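Acetyl xylan esterase (Geobacillus stearothermophilus, PDB 5BN1) removes acetyl side groups from the xylose backbone units of xylan and xylo-oligosaccharides as an octameric serine esterase of the GDSL (SGNH-hydrolase) family. Local coordinates at residues V42-A47 against A206-I211; V85-G90 against S119-T124; I131-P136 against K159-E164. The protein carries 1 engineered substitution. All coordinates share one frame; numbering follows the deposited sequence.

Overall arrangement
The three contacts involve the helical layers on the two faces of the five-stranded parallel sheet of an SGNH hydrolase. Interactions 2 and 3 lie on one face, centres about 8 Å apart: helix 110-124 packs on strand 84-88 and helix 146-165 on strand 130-134, and these strands are hydrogen-bonded neighbours. Along the chain they come in series, both between the two segments of interaction 1 in sequence. Interaction 1 joins helix 37-48 to helix 197-211 on the opposite face, its centre about 20 Å and 18 Å from theirs. F207 of interaction 1 reaches the sheet and touches S86, I132 and M134. An early helix and the last helix of the chain are thus joined on one face of the sheet.

Interaction 1: residues V42-A47 against A206-I211; sequences VGLLQA and AFLREI
L208 inserts its forked end between L44 and L45, joining two helices of one outer layer of the alpha/beta/alpha sandwich of SGNH hydrolases: helix 37-48, near the start of the chain, and helix 197-211, near its end. The axes of these two short helix segments stay 11.2 Å apart at closest approach and run at 51° to each other, so side chains alone bridge the gap. From CB, the chain of L208 first crosses toward helix 37-48 with CG anti to the carbonyl carbon (chi1 -72°), and CG then splits the contact between its two methyls. CD1 goes to L44, lying 3.7 Å from L44 CD1 and 4.0 Å from L44 CB; the two side chains meet at about a right angle. CD2 goes to L45, where it rests 3.6 Å from the branch carbon L45 CG and 3.8 Å from L45 CD2. Here the two leucines run alongside each other in opposite directions, so that L208 CD2 lies against the branch of L45, while the L45 methyls come no further than that one methyl. No hydrogen bond crosses between the segments, and all four touching residues are buried. L208 also touches V41, one turn back from L45, and L45 also touches M1 and I54. L44 packs in addition on M201 of the second subunit, which places this helix pair beside an interface of the octamer. One helical turn beyond L208, the contact closes with a looser touch of methyl on methyl, I211 CD1 lying 4.3 Å from L45 CD1.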
# COMPACT_ATOMS: atom_id res chain seq x y z
N VAL A 42 -3.45 -6.63 -32.12
CA VAL A 42 -4.62 -5.75 -32.25
C VAL A 42 -4.13 -4.36 -32.64
O VAL A 42 -4.64 -3.72 -33.56
CB VAL A 42 -5.45 -5.74 -31.04
CG1 VAL A 42 -6.59 -4.69 -31.15
CG2 VAL A 42 -5.98 -7.15 -30.79
N GLY A 43 -3.04 -3.92 -32.01
CA GLY A 43 -2.59 -2.60 -32.36
C GLY A 43 -2.03 -2.45 -33.69
O GLY A 43 -2.21 -1.37 -34.35
N LEU A 44 -1.23 -3.40 -34.23
CA LEU A 44 -0.70 -3.40 -35.56
C LEU A 44 -1.87 -3.45 -36.61
O LEU A 44 -1.84 -2.77 -37.63
CB LEU A 44 0.27 -4.54 -35.80
CG LEU A 44 1.70 -4.27 -35.21
CD1 LEU A 44 2.45 -5.52 -35.02
CD2 LEU A 44 2.40 -3.28 -36.20
N LEU A 45 -2.85 -4.28 -36.31
CA LEU A 45 -4.01 -4.35 -37.28
C LEU A 45 -4.79 -3.01 -37.30
O LEU A 45 -5.14 -2.58 -38.44
CB LEU A 45 -4.93 -5.55 -36.91
CG LEU A 45 -4.46 -6.94 -37.24
CD1 LEU A 45 -5.34 -7.90 -36.52
CD2 LEU A 45 -4.39 -7.13 -38.75
N GLN A 46 -4.97 -2.39 -36.15
CA GLN A 46 -5.62 -1.08 -36.12
C GLN A 46 -4.82 -0.02 -36.77
O GLN A 46 -5.40 0.89 -37.46
CB GLN A 46 -6.07 -0.71 -34.80
CG GLN A 46 -6.92 0.54 -34.76
CD GLN A 46 -7.83 0.56 -33.52
OE1 GLN A 46 -7.38 0.64 -32.37
NE2 GLN A 46 -9.15 0.28 -33.74
N ALA A 47 -3.48 -0.06 -36.62
CA ALA A 47 -2.63 0.94 -37.22
C ALA A 47 -2.58 0.83 -38.74
O ALA A 47 -2.56 1.88 -39.45
CB ALA A 47 -1.23 0.84 -36.64
N ALA A 206 4.51 -13.50 -36.17
CA ALA A 206 4.15 -14.88 -36.69
C ALA A 206 2.69 -15.05 -36.78
O ALA A 206 2.19 -15.67 -37.82
CB ALA A 206 4.80 -15.90 -35.80
N PHE A 207 1.89 -14.59 -35.84
CA PHE A 207 0.43 -14.64 -35.88
C PHE A 207 -0.06 -13.90 -37.11
O PHE A 207 -0.91 -14.43 -37.89
CB PHE A 207 -0.17 -14.18 -34.62
CG PHE A 207 -1.65 -14.24 -34.63
CD1 PHE A 207 -2.42 -13.20 -35.12
CD2 PHE A 207 -2.29 -15.38 -34.14
CE1 PHE A 207 -3.79 -13.28 -35.15
CE2 PHE A 207 -3.67 -15.46 -34.17
CZ PHE A 207 -4.41 -14.40 -34.67
N LEU A 208 0.38 -12.64 -37.23
CA LEU A 208 -0.10 -11.82 -38.32
C LEU A 208 0.17 -12.42 -39.68
O LEU A 208 -0.73 -12.36 -40.59
CB LEU A 208 0.49 -10.39 -38.17
CG LEU A 208 -0.10 -9.55 -37.04
CD1 LEU A 208 0.75 -8.36 -36.71
CD2 LEU A 208 -1.54 -9.11 -37.28
N ARG A 209 1.33 -13.00 -39.86
CA ARG A 209 1.72 -13.60 -41.12
C ARG A 209 0.67 -14.65 -41.49
O ARG A 209 0.15 -14.73 -42.63
CB ARG A 209 3.09 -14.15 -41.03
CG ARG A 209 3.52 -14.86 -42.32
CD ARG A 209 4.74 -15.66 -42.07
NE ARG A 209 5.52 -16.07 -43.20
CZ ARG A 209 6.54 -16.94 -43.13
NH1 ARG A 209 6.92 -17.49 -41.94
NH2 ARG A 209 7.22 -17.26 -44.25
N GLU A 210 0.29 -15.49 -40.52
CA GLU A 210 -0.63 -16.60 -40.81
C GLU A 210 -2.05 -16.13 -41.12
O GLU A 210 -2.77 -16.82 -41.92
CB GLU A 210 -0.64 -17.58 -39.66
CG GLU A 210 -1.55 -18.80 -39.86
CD GLU A 210 -1.10 -19.75 -40.97
OE1 GLU A 210 -0.01 -19.57 -41.63
OE2 GLU A 210 -1.90 -20.78 -41.12
N ILE A 211 -2.46 -14.95 -40.63
CA ILE A 211 -3.76 -14.40 -40.98
C ILE A 211 -3.74 -13.48 -42.20
O ILE A 211 -4.83 -12.93 -42.48
CB ILE A 211 -4.54 -13.78 -39.84
CG1 ILE A 211 -3.80 -12.53 -39.23
CG2 ILE A 211 -4.86 -14.82 -38.71
CD1 ILE A 211 -4.72 -11.71 -38.42

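Interaction 2: residues V85-G90 against S119-T124; sequences VSIMIG and SLVLET
Helix 110-124 covers strand 84-88 in the central parallel sheet, and its last turns meet the strand through V85 and I87 on one side and V121 and T124 on the other. The alternation of the strand turns V85 and I87 to the same face of the sheet, and the helix offers two residues three positions apart to receive them. I87 reaches V121 with the end of its chain: CG1 stands beside the backbone N (chi1 -52°), and CD1 comes to 4.2 Å from V121 CG2. Farther back along the strand, V85 CG2 lies 4.2 Å from T124 CG2, methyl against methyl. Both touches are buried and apolar, and neither is tight.

T124 shows two different sides. While its methyl faces V85, its hydroxyl turns back to its own helix, where OG1 donates to L120 O at 2.7 Å. The C=O...OG1 angle is 157°, with the oxygen tilted 20° from the carbonyl plane. L120 O also accepts the amide of T124, at 3.1 Å from T124 N, so one carbonyl oxygen is gripped by both donors of a single residue. The indole NE1 of W73 bonds to T124 OG1 as well; this ties helix 66-78 to helix 110-124, and W73 packs on I87 and L120 too. Downstream, G90 is the N-cap of helix 91-99, which carries N92, inferred to stabilise the transition state; the side chains of I87 and N92 are about 12 Å apart. With helix 91-99 also in the connection, strand 84-88, helix 110-124 and the adjacent parallel strand 130-134 follow the pattern of a beta-alpha-beta crossover.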
# COMPACT_ATOMS: atom_id res chain seq x y z
N VAL A 85 -11.04 -18.54 -33.04
CA VAL A 85 -10.39 -18.90 -31.78
C VAL A 85 -8.95 -19.25 -32.05
O VAL A 85 -8.57 -20.11 -32.81
CB VAL A 85 -11.07 -20.10 -31.05
CG1 VAL A 85 -10.36 -20.47 -29.73
CG2 VAL A 85 -12.48 -19.78 -30.73
N SER A 86 -8.05 -18.51 -31.37
CA SER A 86 -6.60 -18.70 -31.39
C SER A 86 -6.17 -19.36 -30.05
O SER A 86 -6.56 -18.92 -28.98
CB SER A 86 -5.79 -17.39 -31.53
OG SER A 86 -4.43 -17.62 -31.56
N ILE A 87 -5.51 -20.50 -30.20
CA ILE A 87 -5.06 -21.31 -29.06
C ILE A 87 -3.55 -21.36 -29.09
O ILE A 87 -2.91 -21.77 -30.04
CB ILE A 87 -5.61 -22.78 -29.09
CG1 ILE A 87 -7.13 -22.68 -29.27
CG2 ILE A 87 -5.14 -23.53 -27.87
CD1 ILE A 87 -7.68 -24.07 -29.70
N MET A 88 -2.90 -21.04 -27.92
CA MET A 88 -1.46 -21.28 -27.71
C MET A 88 -1.31 -21.84 -26.32
O MET A 88 -1.40 -21.22 -25.28
CB MET A 88 -0.55 -20.04 -27.86
CG MET A 88 0.90 -20.42 -27.76
SD MET A 88 2.08 -19.22 -28.40
CE MET A 88 1.55 -17.77 -27.52
N ILE A 89 -1.11 -23.19 -26.33
CA ILE A 89 -1.03 -23.96 -25.08
C ILE A 89 -0.06 -25.10 -25.24
O ILE A 89 0.23 -25.59 -26.34
CB ILE A 89 -2.41 -24.46 -24.65
CG1 ILE A 89 -2.52 -24.77 -23.14
CG2 ILE A 89 -2.85 -25.66 -25.58
CD1 ILE A 89 -2.59 -23.49 -22.28
N GLY A 90 0.58 -25.45 -24.12
CA GLY A 90 1.62 -26.53 -24.07
C GLY A 90 2.87 -26.17 -23.33
O GLY A 90 3.57 -27.04 -22.88
N SER A 119 -9.71 -32.85 -28.92
CA SER A 119 -11.08 -32.76 -28.62
C SER A 119 -11.63 -31.37 -28.56
O SER A 119 -12.76 -31.07 -29.05
CB SER A 119 -11.37 -33.42 -27.28
OG SER A 119 -12.72 -33.31 -26.91
N LEU A 120 -10.86 -30.44 -28.02
CA LEU A 120 -11.28 -29.06 -27.96
C LEU A 120 -11.42 -28.52 -29.41
O LEU A 120 -12.35 -27.74 -29.65
CB LEU A 120 -10.25 -28.20 -27.16
CG LEU A 120 -10.37 -28.50 -25.68
CD1 LEU A 120 -9.23 -27.73 -24.97
CD2 LEU A 120 -11.63 -28.18 -24.97
N VAL A 121 -10.51 -28.80 -30.27
CA VAL A 121 -10.53 -28.29 -31.65
C VAL A 121 -11.74 -28.85 -32.37
O VAL A 121 -12.48 -28.14 -33.00
CB VAL A 121 -9.28 -28.52 -32.39
CG1 VAL A 121 -9.38 -28.10 -33.81
CG2 VAL A 121 -8.10 -27.75 -31.70
N LEU A 122 -11.94 -30.17 -32.22
CA LEU A 122 -13.09 -30.74 -32.94
C LEU A 122 -14.37 -30.30 -32.43
O LEU A 122 -15.35 -30.16 -33.28
CB LEU A 122 -12.97 -32.32 -32.84
CG LEU A 122 -11.88 -33.00 -33.56
CD1 LEU A 122 -11.79 -34.52 -33.18
CD2 LEU A 122 -11.99 -32.79 -35.07
N GLU A 123 -14.55 -30.05 -31.15
CA GLU A 123 -15.79 -29.57 -30.55
C GLU A 123 -16.08 -28.12 -31.04
O GLU A 123 -17.23 -27.69 -31.21
CB GLU A 123 -15.70 -29.60 -28.99
CG GLU A 123 -16.78 -28.84 -28.24
CD GLU A 123 -16.50 -28.64 -26.74
OE1 GLU A 123 -15.53 -29.24 -26.16
OE2 GLU A 123 -17.29 -27.84 -26.17
N THR A 124 -15.00 -27.35 -31.12
CA THR A 124 -15.14 -25.95 -31.41
C THR A 124 -15.34 -25.65 -32.92
O THR A 124 -16.08 -24.73 -33.28
CB THR A 124 -13.84 -25.20 -30.87
OG1 THR A 124 -13.78 -25.51 -29.46
CG2 THR A 124 -14.01 -23.69 -31.10

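Interaction 3: residues I131-P136 against K159-E164; sequences IILMTP and KQIAEE
The carbonyl oxygen of I161, one of the two residues through which helix 146-165 meets L133 of strand 130-134, is hydrogen-bonded by T165 OG1; A162 O, on the other, receives a weak bond from the same hydroxyl. The contact is carried by a single methyl, L133 CD1. L133 points this methyl straight at the helix backbone, where CD1 lies 3.7 Å from A162 CA and also 3.7 Å from A162 CB. The small side chain of A162 lets strand and helix come close, 6.3 Å between L133 CA and A162 CA. About a right angle away around the same methyl, I161 CG2 lies 4.0 Å from L133 CD1. I87 of the neighbouring strand and V121 of helix 110-124 also pack on L133.

Where the strand gives way to loop, T135 OG1 donates to P136 O at 3.0 Å, from 32° off the carbonyl plane. Nearly a turn beyond I161 along the helix, E164 OE2 forms a salt bridge with R118 NE, which fastens helix 146-165 to helix 110-124; I161 touches R118 as well. Strand 130-134, helix 146-165 and strand 168-170 form a beta-alpha-beta unit, the repeating element of a parallel alpha/beta/alpha fold.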
# COMPACT_ATOMS: atom_id res chain seq x y z
N ILE A 131 -10.22 -21.53 -36.67
CA ILE A 131 -9.34 -21.79 -35.49
C ILE A 131 -7.97 -21.57 -35.94
O ILE A 131 -7.50 -21.98 -37.00
CB ILE A 131 -9.54 -23.21 -34.98
CG1 ILE A 131 -10.94 -23.32 -34.37
CG2 ILE A 131 -8.44 -23.56 -33.94
CD1 ILE A 131 -11.30 -24.74 -33.96
N ILE A 132 -7.14 -20.88 -35.05
CA ILE A 132 -5.78 -20.74 -35.29
C ILE A 132 -4.97 -21.44 -34.17
O ILE A 132 -5.22 -21.15 -33.02
CB ILE A 132 -5.29 -19.23 -35.24
CG1 ILE A 132 -6.15 -18.40 -36.21
CG2 ILE A 132 -3.84 -19.15 -35.64
CD1 ILE A 132 -6.95 -17.31 -35.63
N LEU A 133 -4.22 -22.47 -34.52
CA LEU A 133 -3.44 -23.22 -33.56
C LEU A 133 -2.04 -22.71 -33.66
O LEU A 133 -1.30 -22.84 -34.59
CB LEU A 133 -3.47 -24.75 -33.94
CG LEU A 133 -4.81 -25.29 -33.56
CD1 LEU A 133 -4.90 -26.70 -34.15
CD2 LEU A 133 -4.99 -25.47 -32.10
N MET A 134 -1.59 -22.16 -32.48
CA MET A 134 -0.22 -21.77 -32.36
C MET A 134 0.53 -22.76 -31.51
O MET A 134 0.08 -23.19 -30.49
CB MET A 134 -0.16 -20.42 -31.58
CG MET A 134 -0.96 -19.31 -32.20
SD MET A 134 -0.98 -17.67 -31.23
CE MET A 134 0.73 -17.25 -31.46
N THR A 135 1.70 -23.11 -31.94
CA THR A 135 2.53 -24.08 -31.19
C THR A 135 2.97 -23.43 -29.87
O THR A 135 3.09 -22.18 -29.84
CB THR A 135 3.81 -24.56 -31.88
OG1 THR A 135 4.72 -23.47 -32.19
CG2 THR A 135 3.46 -25.18 -33.25
N PRO A 136 3.11 -24.20 -28.82
CA PRO A 136 4.01 -23.72 -27.74
C PRO A 136 5.39 -23.50 -28.30
O PRO A 136 5.80 -23.82 -29.44
CB PRO A 136 3.85 -24.83 -26.72
CG PRO A 136 3.85 -26.12 -27.58
CD PRO A 136 2.91 -25.69 -28.66
N LYS A 159 0.70 -29.15 -34.95
CA LYS A 159 0.88 -29.04 -36.43
C LYS A 159 -0.06 -30.12 -37.06
O LYS A 159 -0.89 -29.79 -37.93
CB LYS A 159 2.25 -29.19 -36.83
CG LYS A 159 2.42 -28.97 -38.38
CD LYS A 159 3.84 -28.79 -38.76
CE LYS A 159 3.93 -28.20 -40.22
NZ LYS A 159 5.34 -28.10 -40.52
N GLN A 160 -0.02 -31.28 -36.45
CA GLN A 160 -0.84 -32.38 -37.03
C GLN A 160 -2.29 -32.25 -36.75
O GLN A 160 -3.13 -32.51 -37.71
CB GLN A 160 -0.18 -33.68 -36.61
CG GLN A 160 1.23 -33.99 -37.12
CD GLN A 160 1.84 -33.84 -38.67
OE1 GLN A 160 1.30 -33.15 -39.58
NE2 GLN A 160 3.12 -34.40 -38.87
N ILE A 161 -2.70 -31.75 -35.62
CA ILE A 161 -4.06 -31.41 -35.29
C ILE A 161 -4.51 -30.33 -36.32
O ILE A 161 -5.64 -30.33 -36.82
CB ILE A 161 -4.35 -31.06 -33.85
CG1 ILE A 161 -4.09 -32.29 -32.86
CG2 ILE A 161 -5.74 -30.56 -33.68
CD1 ILE A 161 -4.09 -31.96 -31.44
N ALA A 162 -3.71 -29.30 -36.51
CA ALA A 162 -4.14 -28.23 -37.39
C ALA A 162 -4.35 -28.77 -38.85
O ALA A 162 -5.30 -28.38 -39.49
CB ALA A 162 -3.14 -27.09 -37.43
N GLU A 163 -3.45 -29.61 -39.29
CA GLU A 163 -3.51 -30.24 -40.70
C GLU A 163 -4.80 -31.02 -40.84
O GLU A 163 -5.62 -30.78 -41.78
CB GLU A 163 -2.31 -31.08 -40.90
CG GLU A 163 -1.29 -30.27 -41.68
CD GLU A 163 0.14 -30.78 -41.60
OE1 GLU A 163 1.13 -30.00 -41.77
OE2 GLU A 163 0.28 -32.00 -41.38
N GLU A 164 -5.06 -31.84 -39.89
CA GLU A 164 -6.28 -32.67 -39.86
C GLU A 164 -7.59 -31.95 -39.80
O GLU A 164 -8.56 -32.38 -40.45
CB GLU A 164 -6.07 -33.59 -38.71
CG GLU A 164 -7.11 -34.38 -38.02
CD GLU A 164 -6.47 -35.02 -36.74
OE1 GLU A 164 -5.15 -34.97 -36.58
OE2 GLU A 164 -7.33 -35.51 -35.90